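Local coordinates for protein INRS (Synechocystis sp., PDB 5FMN) that senses nickel as a transcriptional regulator of the CsoR-like family, probably repressing its target genes by binding DNA, at residues V20-E24 with D76-N80. Sequence-based numbering, arbitrary orientation.
Sequences VHSQE and DDHMN
His21 carries its CG trans to the main-chain nitrogen (chi1 174°), which reaches the imidazole out from the N-terminal loop onto helix 53-89, while Asp77, its CG anti to the carbonyl carbon, lifts a carboxylate from the helix to meet the ring and the backbone beyond it. Asp77 OD1 lies at the ring edge, near the ring plane, 3.0 Å from His21 NE2, with the carboxylate turned 78° from the imidazole. The other oxygen, OD2, accepts a weak, bent hydrogen bond of 3.3 Å from Glu24 N, so one carboxylate oxygen lies beside the ring and the other meets the backbone of the loop. Asn80, one helical turn on from Asp77, sets its CB over the imidazole in an off-centre CH-pi contact, 4.2 Å from the ring centroid. A water in the ring plane is hydrogen-bonded to His21 NE2 at 3.0 Å and accepts a second bond from Asn80 ND2, joining ring and amide. In this all-helical CsoR-like chain, the contact sets the loop preceding helix 26-48 against one turn of the long helix 53-89, at the surface of the chain, and illustrates how a loop can meet a helix through side chains one turn apart, here Asp77 and Asn80. The other ring nitrogen, ND1, is hydrogen-bonded to Lys100 of the second subunit, whose Leu96 packs against both His21 and Asn80. A leucine in place of His21 would probably leave that lysine and the bridging water without their ring-nitrogen partners.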
ATOM      1  N   VAL B  20     -13.799  -9.598 -23.619  1.00 89.48           N
ATOM      2  CA  VAL B  20     -14.752 -10.509 -23.005  1.00 80.62           C
ATOM      3  C   VAL B  20     -13.901 -11.441 -22.124  1.00 81.60           C
ATOM      4  O   VAL B  20     -12.901 -11.984 -22.598  1.00 82.68           O
ATOM      5  CB  VAL B  20     -15.515 -11.307 -24.093  1.00 87.24           C
ATOM      6  CG1 VAL B  20     -16.024 -12.656 -23.570  1.00 70.74           C
ATOM      7  CG2 VAL B  20     -16.644 -10.454 -24.679  1.00 95.82           C
ATOM      8  N   HIS B  21     -14.260 -11.586 -20.845  1.00 77.49           N
ATOM      9  CA  HIS B  21     -13.376 -12.228 -19.860  1.00 71.17           C
ATOM     10  C   HIS B  21     -13.002 -13.633 -20.307  1.00 68.65           C
ATOM     11  O   HIS B  21     -13.882 -14.380 -20.734  1.00 65.16           O
ATOM     12  CB  HIS B  21     -14.021 -12.293 -18.461  1.00 66.95           C
ATOM     13  CG  HIS B  21     -13.212 -13.072 -17.455  1.00 67.39           C
ATOM     14  ND1 HIS B  21     -12.184 -12.512 -16.720  1.00 61.03           N
ATOM     15  CD2 HIS B  21     -13.269 -14.374 -17.081  1.00 64.28           C
ATOM     16  CE1 HIS B  21     -11.638 -13.435 -15.949  1.00 59.48           C
ATOM     17  NE2 HIS B  21     -12.277 -14.577 -16.150  1.00 63.87           N
ATOM     18  N   SER B  22     -11.697 -13.948 -20.264  1.00 74.22           N
ATOM     19  CA  SER B  22     -11.197 -15.336 -20.388  1.00 70.66           C
ATOM     20  C   SER B  22     -10.339 -15.743 -19.179  1.00 67.77           C
ATOM     21  O   SER B  22      -9.376 -15.061 -18.811  1.00 67.15           O
ATOM     22  CB  SER B  22     -10.431 -15.581 -21.715  1.00 62.66           C
ATOM     23  OG  SER B  22      -9.857 -14.393 -22.245  1.00 49.95           O
ATOM     24  N   GLN B  23     -10.733 -16.852 -18.554  1.00 75.88           N
ATOM     25  CA  GLN B  23      -9.912 -17.547 -17.575  1.00 71.87           C
ATOM     26  C   GLN B  23      -8.502 -17.621 -18.099  1.00 74.39           C
ATOM     27  O   GLN B  23      -8.293 -18.023 -19.252  1.00 71.53           O
ATOM     28  CB  GLN B  23     -10.446 -18.971 -17.359  1.00 89.84           C
ATOM     29  CG  GLN B  23      -9.710 -19.794 -16.304  1.00103.28           C
ATOM     30  CD  GLN B  23     -10.035 -21.274 -16.392  1.00108.55           C
ATOM     31  OE1 GLN B  23      -9.556 -21.983 -17.288  1.00116.98           O
ATOM     32  NE2 GLN B  23     -10.856 -21.750 -15.462  1.00103.27           N
ATOM     33  N   GLU B  24      -7.559 -17.113 -17.307  1.00 82.69           N
ATOM     34  CA  GLU B  24      -6.127 -17.424 -17.465  0.50 78.67           C
ATOM     35  C   GLU B  24      -5.846 -18.898 -17.255  1.00 67.73           C
ATOM     36  O   GLU B  24      -6.182 -19.438 -16.211  1.00 59.02           O
ATOM     37  CB  GLU B  24      -5.277 -16.637 -16.458  0.50 73.69           C
ATOM     38  CG  GLU B  24      -4.919 -15.241 -16.924  0.50 67.70           C
ATOM     39  CD  GLU B  24      -3.611 -15.213 -17.688  0.50 59.91           C
ATOM     40  OE1 GLU B  24      -2.547 -15.353 -17.054  0.50 50.60           O
ATOM     41  OE2 GLU B  24      -3.647 -15.041 -18.921  0.50 55.35           O
ATOM     42  N   ASP B  76      -9.511 -11.978 -10.344  1.00 40.29           N
ATOM     43  CA  ASP B  76     -10.490 -11.805 -11.430  1.00 40.98           C
ATOM     44  C   ASP B  76     -11.201 -13.104 -11.778  1.00 39.92           C
ATOM     45  O   ASP B  76     -12.426 -13.112 -11.881  1.00 40.28           O
ATOM     46  CB  ASP B  76      -9.811 -11.253 -12.672  1.00 43.99           C
ATOM     47  CG  ASP B  76      -9.525  -9.764 -12.563  1.00 48.84           C
ATOM     48  OD1 ASP B  76     -10.066  -9.140 -11.599  1.00 37.82           O
ATOM     49  OD2 ASP B  76      -8.784  -9.241 -13.460  1.00 46.21           O
ATOM     50  N   ASP B  77     -10.447 -14.205 -11.885  1.00 37.95           N
ATOM     51  CA  ASP B  77     -11.044 -15.511 -12.188  1.00 43.55           C
ATOM     52  C   ASP B  77     -11.953 -15.999 -11.075  1.00 36.01           C
ATOM     53  O   ASP B  77     -13.027 -16.495 -11.345  1.00 35.82           O
ATOM     54  CB  ASP B  77      -9.971 -16.581 -12.510  1.00 41.48           C
ATOM     55  CG  ASP B  77      -9.257 -16.324 -13.853  1.00 47.87           C
ATOM     56  OD1 ASP B  77      -9.839 -15.652 -14.731  1.00 56.30           O
ATOM     57  OD2 ASP B  77      -8.115 -16.799 -14.044  1.00 61.17           O
ATOM     58  N   HIS B  78     -11.527 -15.834  -9.827  1.00 41.86           N
ATOM     59  CA  HIS B  78     -12.374 -16.121  -8.673  1.00 43.09           C
ATOM     60  C   HIS B  78     -13.706 -15.336  -8.691  1.00 40.64           C
ATOM     61  O   HIS B  78     -14.785 -15.919  -8.578  1.00 40.93           O
ATOM     62  CB  HIS B  78     -11.604 -15.831  -7.393  1.00 48.25           C
ATOM     63  CG  HIS B  78     -12.321 -16.259  -6.147  1.00 49.70           C
ATOM     64  ND1 HIS B  78     -12.373 -17.571  -5.726  1.00 56.81           N
ATOM     65  CD2 HIS B  78     -13.020 -15.543  -5.233  1.00 49.31           C
ATOM     66  CE1 HIS B  78     -13.100 -17.647  -4.626  1.00 60.50           C
ATOM     67  NE2 HIS B  78     -13.533 -16.434  -4.327  1.00 54.44           N
ATOM     68  N   MET B  79     -13.605 -14.023  -8.887  1.00 37.84           N
ATOM     69  CA  MET B  79     -14.760 -13.114  -8.988  1.00 43.46           C
ATOM     70  C   MET B  79     -15.723 -13.584 -10.048  1.00 46.34           C
ATOM     71  O   MET B  79     -16.939 -13.581  -9.828  1.00 43.70           O
ATOM     72  CB  MET B  79     -14.341 -11.683  -9.362  1.00 43.76           C
ATOM     73  CG  MET B  79     -14.365 -10.643  -8.248  1.00 56.86           C
ATOM     74  SD  MET B  79     -14.241  -8.923  -8.828  1.00 54.52           S
ATOM     75  CE  MET B  79     -12.891  -9.039 -10.029  1.00 61.45           C
ATOM     76  N   ASN B  80     -15.160 -13.903 -11.223  1.00 43.18           N
ATOM     77  CA  ASN B  80     -15.923 -14.474 -12.316  1.00 41.67           C
ATOM     78  C   ASN B  80     -16.707 -15.732 -11.927  1.00 42.20           C
ATOM     79  O   ASN B  80     -17.906 -15.803 -12.203  1.00 43.07           O
ATOM     80  CB  ASN B  80     -15.037 -14.752 -13.530  1.00 44.28           C
ATOM     81  CG  ASN B  80     -15.828 -15.302 -14.710  1.00 46.08           C
ATOM     82  OD1 ASN B  80     -16.983 -14.945 -14.926  1.00 46.70           O
ATOM     83  ND2 ASN B  80     -15.230 -16.227 -15.433  1.00 53.33           N
TER
HETATM   84  O   HOH W   1     -12.335 -17.327 -14.838  1.00 48.58           O